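Local atomic coordinates of flagellin (PDB entry 4CFI), a protein that probably serves as the building block of the flagellar filament of Burkholderia pseudomallei and is a target of the immune response. Residues A[21-26]-A[217-222]; A[28-33]-A[41-46]. All blocks are in the same frame, centred on the assembly; numbering follows the deposited sequence.

Both contacts pack another part of the chain against helix 2-31, with centres about 11 Å apart, and both lie in the helical part of the molecule. Contact 1 is the deeper: its three touching residues are all buried, and its chemistry is purely aliphatic, 80 Å² between a helix and a loop that is 191 residues away in sequence. Contact 2 closes a helical hairpin over a short turn, buries 130 Å², and lies partly at the surface, where a glutamine amide joins the methyl packing. The two are tied together by a probable hydrogen bond from Q44 NE2 to L222 O and by L26, which packs on both L43 and E46.

Contact 1: A[21-26]-A[217-222]; sequences QRIRQL and QTVSNL
The helical core of this flagellin, where helix 2-31 is covered by the connection that leads into helix 227-257, contains the contact of 21-26 with 217-222. I23 carries the helix side alone, and its two branches divide the work. With CG1 anti to the carbonyl carbon (chi1 -64°) and CD1 extended beyond it, the long branch ends with CD1 4.3 Å from V219 CG1. The short branch places I23 CG2 4.4 Å from L222 CD1. I23 thus bridges two methyl groups three residues apart, in keeping with the 3-10 segment 219-220 and the backbone bond from L222 N to V219 O (3.3 Å). Both are loose apolar contacts, a little beyond close methyl-methyl packing, and even the nearest CA atoms, those of I23 and V219, stay 9.3 Å apart, so the segments meet through side chains and not through backbone. Around this patch, V219 also packs on I101 and forms a backbone hydrogen bond with it. I23 further touches Q50 of helix 37-60 and I237 of helix 227-257, so the loop meets helix 2-31 at a point where two other helices also pack on it.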
ATOM      1  N   GLN A  21     -13.304  -2.419  -1.160  1.00 10.39           N
ATOM      2  CA  GLN A  21     -13.286  -3.884  -1.343  1.00 10.51           C
ATOM      3  C   GLN A  21     -13.536  -4.234  -2.823  1.00 11.38           C
ATOM      4  O   GLN A  21     -12.972  -5.206  -3.331  1.00 13.64           O
ATOM      5  CB  GLN A  21     -14.281  -4.617  -0.399  1.00 13.31           C
ATOM      6  CG  GLN A  21     -13.789  -4.614   1.061  1.00 12.24           C
ATOM      7  CD  GLN A  21     -14.677  -5.289   2.121  0.50 12.49           C
ATOM      8  OE1 GLN A  21     -15.881  -5.516   1.940  1.00 18.43           O
ATOM      9  NE2 GLN A  21     -14.076  -5.563   3.276  1.00 12.56           N
ATOM     10  N   ARG A  22     -14.345  -3.435  -3.517  1.00 10.51           N
ATOM     11  CA  ARG A  22     -14.631  -3.659  -4.937  1.00 10.22           C
ATOM     12  C   ARG A  22     -13.388  -3.371  -5.773  1.00 10.57           C
ATOM     13  O   ARG A  22     -13.053  -4.139  -6.674  1.00 11.66           O
ATOM     14  CB  ARG A  22     -15.812  -2.795  -5.402  1.00  9.27           C
ATOM     15  CG  ARG A  22     -16.177  -2.983  -6.859  1.00  9.73           C
ATOM     16  CD  ARG A  22     -16.829  -4.334  -7.133  1.00 10.15           C
ATOM     17  NE  ARG A  22     -17.183  -4.454  -8.551  1.00 11.14           N
ATOM     18  CZ  ARG A  22     -18.214  -3.842  -9.129  1.00 10.35           C
ATOM     19  NH1 ARG A  22     -19.046  -3.097  -8.426  1.00  9.96           N
ATOM     20  NH2 ARG A  22     -18.426  -3.985 -10.421  1.00 11.12           N
ATOM     21  N   ILE A  23     -12.692  -2.269  -5.495  1.00 10.60           N
ATOM     22  CA  ILE A  23     -11.474  -1.944  -6.232  1.00 10.32           C
ATOM     23  C   ILE A  23     -10.442  -3.083  -6.047  1.00 11.22           C
ATOM     24  O   ILE A  23      -9.754  -3.454  -7.026  1.00 12.74           O
ATOM     25  CB  ILE A  23     -10.888  -0.561  -5.849  1.00 10.18           C
ATOM     26  CG1 ILE A  23     -11.880   0.546  -6.244  1.00 10.11           C
ATOM     27  CG2 ILE A  23      -9.545  -0.352  -6.533  1.00 11.39           C
ATOM     28  CD1 ILE A  23     -11.532   1.930  -5.720  1.00 10.12           C
ATOM     29  N   ARG A  24     -10.356  -3.655  -4.838  0.50 11.52           N
ATOM     30  CA  ARG A  24      -9.450  -4.800  -4.580  0.50 12.35           C
ATOM     31  C   ARG A  24      -9.744  -5.964  -5.520  0.50 12.40           C
ATOM     32  O   ARG A  24      -8.826  -6.529  -6.126  0.50 13.90           O
ATOM     33  CB  ARG A  24      -9.527  -5.302  -3.118  0.50 11.79           C
ATOM     34  CG  ARG A  24      -8.912  -6.685  -2.881  0.50 10.19           C
ATOM     35  CD  ARG A  24      -9.063  -7.148  -1.435  0.50 11.06           C
ATOM     36  NE  ARG A  24      -8.296  -6.339  -0.494  0.50 11.26           N
ATOM     37  CZ  ARG A  24      -8.645  -6.102   0.773  0.50 10.55           C
ATOM     38  NH1 ARG A  24      -9.765  -6.600   1.276  0.50 10.95           N
ATOM     39  NH2 ARG A  24      -7.864  -5.359   1.534  0.50 10.63           N
ATOM     40  N   GLN A  25     -11.012  -6.358  -5.616  0.50 12.57           N
ATOM     41  CA  GLN A  25     -11.352  -7.491  -6.470  0.50 13.43           C
ATOM     42  C   GLN A  25     -11.044  -7.170  -7.936  0.50 13.00           C
ATOM     43  O   GLN A  25     -10.556  -8.036  -8.663  0.50 14.31           O
ATOM     44  CB  GLN A  25     -12.821  -7.923  -6.332  0.50 14.28           C
ATOM     45  CG  GLN A  25     -13.407  -7.974  -4.928  0.50 15.27           C
ATOM     46  CD  GLN A  25     -12.531  -8.642  -3.871  0.50 16.63           C
ATOM     47  OE1 GLN A  25     -11.811  -9.618  -4.131  0.50 18.46           O
ATOM     48  NE2 GLN A  25     -12.629  -8.132  -2.642  0.50 14.99           N
ATOM     49  N   LEU A  26     -11.302  -5.941  -8.379  1.00 12.04           N
ATOM     50  CA  LEU A  26     -10.988  -5.572  -9.763  1.00 11.38           C
ATOM     51  C   LEU A  26      -9.475  -5.625 -10.032  1.00 11.60           C
ATOM     52  O   LEU A  26      -9.038  -6.095 -11.083  1.00 12.46           O
ATOM     53  CB  LEU A  26     -11.536  -4.176 -10.078  1.00 10.97           C
ATOM     54  CG  LEU A  26     -13.071  -4.084 -10.085  1.00 11.07           C
ATOM     55  CD1 LEU A  26     -13.497  -2.629  -9.911  1.00 11.23           C
ATOM     56  CD2 LEU A  26     -13.689  -4.676 -11.350  1.00 12.82           C
ATOM     57  N   GLN A 217       0.061   5.014  -5.516  1.00 10.68           N
ATOM     58  CA  GLN A 217      -0.750   6.233  -5.570  1.00 10.05           C
ATOM     59  C   GLN A 217      -1.849   6.215  -4.510  1.00  9.88           C
ATOM     60  O   GLN A 217      -2.230   5.155  -4.026  1.00  9.60           O
ATOM     61  CB  GLN A 217      -1.406   6.386  -6.946  1.00 10.68           C
ATOM     62  CG  GLN A 217      -0.447   6.284  -8.124  1.00 11.91           C
ATOM     63  CD  GLN A 217      -0.295   4.867  -8.661  1.00 11.20           C
ATOM     64  OE1 GLN A 217      -0.696   3.885  -8.026  1.00 10.92           O
ATOM     65  NE2 GLN A 217       0.325   4.750  -9.829  1.00 12.98           N
ATOM     66  N   THR A 218      -2.386   7.389  -4.187  1.00  9.31           N
ATOM     67  CA  THR A 218      -3.644   7.462  -3.436  1.00  8.83           C
ATOM     68  C   THR A 218      -4.775   6.870  -4.281  1.00  8.92           C
ATOM     69  O   THR A 218      -4.645   6.669  -5.499  1.00  9.86           O
ATOM     70  CB  THR A 218      -3.997   8.913  -3.030  1.00 10.20           C
ATOM     71  OG1 THR A 218      -4.107   9.733  -4.194  1.00 11.97           O
ATOM     72  CG2 THR A 218      -2.909   9.483  -2.072  1.00 10.90           C
ATOM     73  N   VAL A 219      -5.904   6.587  -3.639  1.00  9.48           N
ATOM     74  CA  VAL A 219      -7.041   5.959  -4.336  1.00  9.53           C
ATOM     75  C   VAL A 219      -7.415   6.772  -5.586  1.00  9.44           C
ATOM     76  O   VAL A 219      -7.713   6.204  -6.630  1.00 10.45           O
ATOM     77  CB  VAL A 219      -8.220   5.762  -3.374  1.00  9.78           C
ATOM     78  CG1 VAL A 219      -9.464   5.336  -4.143  1.00 10.60           C
ATOM     79  CG2 VAL A 219      -7.851   4.729  -2.310  1.00 10.38           C
ATOM     80  N   SER A 220      -7.346   8.099  -5.491  1.00 10.40           N
ATOM     81  CA  SER A 220      -7.678   8.987  -6.607  1.00 10.80           C
ATOM     82  C   SER A 220      -6.960   8.667  -7.905  1.00 10.55           C
ATOM     83  O   SER A 220      -7.548   8.791  -8.977  1.00 12.41           O
ATOM     84  CB  SER A 220      -7.383  10.443  -6.223  1.00 12.02           C
ATOM     85  OG  SER A 220      -6.012  10.635  -5.906  1.00 11.59           O
ATOM     86  N   ASN A 221      -5.693   8.256  -7.813  1.00 11.02           N
ATOM     87  CA  ASN A 221      -4.852   8.078  -8.991  1.00 11.38           C
ATOM     88  C   ASN A 221      -4.514   6.620  -9.297  1.00 10.24           C
ATOM     89  O   ASN A 221      -3.567   6.359 -10.048  1.00 11.92           O
ATOM     90  CB  ASN A 221      -3.575   8.936  -8.882  1.00 12.32           C
ATOM     91  CG  ASN A 221      -3.834  10.419  -9.143  1.00 14.95           C
ATOM     92  OD1 ASN A 221      -3.316  11.281  -8.440  1.00 19.51           O
ATOM     93  ND2 ASN A 221      -4.616  10.725 -10.171  1.00 21.78           N
ATOM     94  N   LEU A 222      -5.309   5.667  -8.790  1.00  9.69           N
ATOM     95  CA  LEU A 222      -5.116   4.269  -9.134  1.00 10.24           C
ATOM     96  C   LEU A 222      -5.526   3.967 -10.563  1.00  9.51           C
ATOM     97  O   LEU A 222      -6.539   4.458 -11.064  1.00 10.71           O
ATOM     98  CB  LEU A 222      -5.884   3.367  -8.182  1.00  9.70           C
ATOM     99  CG  LEU A 222      -5.385   3.429  -6.729  1.00 11.02           C
ATOM    100  CD1 LEU A 222      -6.249   2.548  -5.851  1.00 11.87           C
ATOM    101  CD2 LEU A 222      -3.912   3.030  -6.636  1.00 11.81           C
TER

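Contact 2: A[28-33]-A[41-46]; sequences VQASNG and SALQQE
L43 is the centre of the contact between 28-33 and 41-46, with 73 Å² of its surface buried there, and its two methyl groups engage consecutive residues of the opposing helix. L43 CD1 rests against both CA (3.8 Å) and CB (3.9 Å) of A30. The CA atoms of A30 and L43 are 6.8 Å apart, a close approach consistent with the small alanine side chain. CD2 of L43 turns to Q29 and sits over the face of its terminal amide, above the bond from CD to NE2, 3.6 Å from Q29 CD and 3.5 Å from Q29 NE2. The glutamine reaches this place as a straight rod, CG anti to the backbone N (chi1 -165°) and the chain extended beyond it, and it crosses the leucine side chain at about a right angle. L43 CD2 is also 4.1 Å from Q29 CG, so the methyl touches the aliphatic part of the rod as well as its end. Within 41-46 the amide meets only this methyl carbon, a van der Waals contact. Q29 is exposed, whereas A30 is buried; I224, from the loop before helix 227-257, touches both A30 and L43. The contact therefore pairs the C-terminal part of helix 2-31 with the early turns of helix 37-60, while S31 and V28 pack against helix 227-257.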
ATOM      1  N   VAL A  28      -7.297  -7.518  -8.456  1.00 13.58           N
ATOM      2  CA  VAL A  28      -6.963  -8.944  -8.513  1.00 15.47           C
ATOM      3  C   VAL A  28      -7.278  -9.485  -9.908  1.00 15.48           C
ATOM      4  O   VAL A  28      -6.447 -10.148 -10.529  1.00 18.98           O
ATOM      5  CB  VAL A  28      -7.682  -9.761  -7.413  1.00 17.69           C
ATOM      6  CG1 VAL A  28      -7.519 -11.263  -7.633  1.00 19.37           C
ATOM      7  CG2 VAL A  28      -7.143  -9.369  -6.051  1.00 16.72           C
ATOM      8  N   GLN A  29      -8.468  -9.181 -10.411  1.00 15.96           N
ATOM      9  CA  GLN A  29      -8.877  -9.622 -11.746  1.00 17.29           C
ATOM     10  C   GLN A  29      -7.912  -9.130 -12.828  1.00 16.97           C
ATOM     11  O   GLN A  29      -7.591  -9.858 -13.775  1.00 23.17           O
ATOM     12  CB  GLN A  29     -10.294  -9.136 -12.056  1.00 19.27           C
ATOM     13  CG  GLN A  29     -10.913  -9.844 -13.254  1.00 22.33           C
ATOM     14  CD  GLN A  29     -12.339  -9.417 -13.598  1.00 25.47           C
ATOM     15  OE1 GLN A  29     -12.831  -9.756 -14.677  0.50 26.65           O
ATOM     16  NE2 GLN A  29     -13.006  -8.680 -12.707  1.00 24.17           N
ATOM     17  N   ALA A  30      -7.440  -7.896 -12.687  1.00 13.00           N
ATOM     18  CA  ALA A  30      -6.590  -7.277 -13.687  1.00 13.13           C
ATOM     19  C   ALA A  30      -5.155  -7.794 -13.647  1.00 15.87           C
ATOM     20  O   ALA A  30      -4.393  -7.571 -14.570  1.00 18.78           O
ATOM     21  CB  ALA A  30      -6.586  -5.772 -13.514  1.00 13.30           C
ATOM     22  N   SER A  31      -4.778  -8.463 -12.565  1.00 18.47           N
ATOM     23  CA  SER A  31      -3.386  -8.850 -12.403  1.00 21.41           C
ATOM     24  C   SER A  31      -3.131 -10.349 -12.599  1.00 20.59           C
ATOM     25  O   SER A  31      -1.992 -10.796 -12.497  1.00 22.74           O
ATOM     26  CB  SER A  31      -2.891  -8.387 -11.033  1.00 24.02           C
ATOM     27  OG  SER A  31      -3.542  -9.100 -10.009  1.00 27.92           O
ATOM     28  N   ASN A  32      -4.170 -11.111 -12.928  1.00 20.70           N
ATOM     29  CA  ASN A  32      -4.071 -12.585 -12.950  1.00 26.90           C
ATOM     30  C   ASN A  32      -3.344 -13.173 -14.168  1.00 28.32           C
ATOM     31  O   ASN A  32      -2.702 -14.223 -14.066  1.00 31.89           O
ATOM     32  CB  ASN A  32      -5.463 -13.221 -12.797  1.00 30.06           C
ATOM     33  CG  ASN A  32      -5.979 -13.204 -11.354  1.00 33.48           C
ATOM     34  OD1 ASN A  32      -7.182 -13.346 -11.122  1.00 38.06           O
ATOM     35  ND2 ASN A  32      -5.079 -13.039 -10.382  1.00 33.45           N
ATOM     36  N   GLY A  33      -3.438 -12.508 -15.311  1.00 28.00           N
ATOM     37  CA  GLY A  33      -2.746 -12.978 -16.512  1.00 29.98           C
ATOM     38  C   GLY A  33      -2.763 -11.869 -17.525  1.00 29.64           C
ATOM     39  O   GLY A  33      -3.256 -10.776 -17.213  1.00 29.46           O
ATOM     40  N   SER A  41      -9.122  -1.713 -20.325  0.75 15.19           N
ATOM     41  CA  SER A  41      -9.957  -0.503 -20.334  0.75 15.66           C
ATOM     42  C   SER A  41     -11.242  -0.718 -19.527  0.75 14.27           C
ATOM     43  O   SER A  41     -11.609   0.113 -18.689  0.75 15.45           O
ATOM     44  CB  SER A  41     -10.294  -0.102 -21.778  0.75 16.81           C
ATOM     45  OG  SER A  41     -11.161   1.020 -21.832  0.75 24.19           O
ATOM     46  N   ALA A  42     -11.910  -1.844 -19.746  1.00 14.43           N
ATOM     47  CA  ALA A  42     -13.164  -2.142 -19.047  1.00 13.75           C
ATOM     48  C   ALA A  42     -12.943  -2.261 -17.541  1.00 12.40           C
ATOM     49  O   ALA A  42     -13.731  -1.728 -16.759  1.00 13.69           O
ATOM     50  CB  ALA A  42     -13.785  -3.412 -19.576  1.00 13.56           C
ATOM     51  N   LEU A  43     -11.879  -2.956 -17.135  1.00 11.48           N
ATOM     52  CA  LEU A  43     -11.561  -3.073 -15.709  1.00 10.82           C
ATOM     53  C   LEU A  43     -11.265  -1.713 -15.082  1.00 11.44           C
ATOM     54  O   LEU A  43     -11.750  -1.396 -13.982  1.00 10.92           O
ATOM     55  CB  LEU A  43     -10.414  -4.064 -15.485  1.00 12.53           C
ATOM     56  CG  LEU A  43     -10.820  -5.519 -15.739  1.00 14.54           C
ATOM     57  CD1 LEU A  43      -9.599  -6.411 -15.898  1.00 15.26           C
ATOM     58  CD2 LEU A  43     -11.751  -6.051 -14.657  1.00 19.59           C
ATOM     59  N   GLN A  44     -10.526  -0.866 -15.783  1.00 10.86           N
ATOM     60  CA  GLN A  44     -10.206   0.442 -15.238  1.00 10.80           C
ATOM     61  C   GLN A  44     -11.437   1.350 -15.167  1.00 11.03           C
ATOM     62  O   GLN A  44     -11.560   2.142 -14.231  1.00 12.04           O
ATOM     63  CB  GLN A  44      -9.049   1.115 -15.977  1.00 12.12           C
ATOM     64  CG  GLN A  44      -8.729   2.527 -15.509  1.00 11.41           C
ATOM     65  CD  GLN A  44      -8.378   2.638 -14.027  1.00 10.96           C
ATOM     66  OE1 GLN A  44      -7.987   1.665 -13.386  1.00 12.56           O
ATOM     67  NE2 GLN A  44      -8.480   3.837 -13.490  1.00 12.02           N
ATOM     68  N   GLN A  45     -12.343   1.241 -16.134  1.00 11.27           N
ATOM     69  CA  GLN A  45     -13.613   1.955 -16.039  1.00 11.30           C
ATOM     70  C   GLN A  45     -14.349   1.589 -14.744  1.00 10.42           C
ATOM     71  O   GLN A  45     -14.925   2.467 -14.077  1.00 10.46           O
ATOM     72  CB  GLN A  45     -14.504   1.654 -17.255  1.00 13.59           C
ATOM     73  CG  GLN A  45     -15.866   2.318 -17.187  1.00 16.34           C
ATOM     74  CD  GLN A  45     -16.700   2.058 -18.423  0.50 17.58           C
ATOM     75  OE1 GLN A  45     -16.263   2.340 -19.540  1.00 24.76           O
ATOM     76  NE2 GLN A  45     -17.902   1.507 -18.238  1.00 22.68           N
ATOM     77  N   GLU A  46     -14.368   0.304 -14.393  1.00 10.89           N
ATOM     78  CA  GLU A  46     -15.021  -0.114 -13.147  1.00 10.28           C
ATOM     79  C   GLU A  46     -14.336   0.526 -11.920  1.00  9.47           C
ATOM     80  O   GLU A  46     -15.012   0.970 -10.992  1.00 10.05           O
ATOM     81  CB  GLU A  46     -15.076  -1.643 -13.010  1.00 12.09           C
ATOM     82  CG  GLU A  46     -15.910  -2.356 -14.064  1.00 12.71           C
ATOM     83  CD  GLU A  46     -17.375  -1.919 -14.094  1.00 12.92           C
ATOM     84  OE1 GLU A  46     -18.007  -1.702 -13.031  1.00 14.22           O
ATOM     85  OE2 GLU A  46     -17.936  -1.846 -15.215  1.00 14.39           O
TER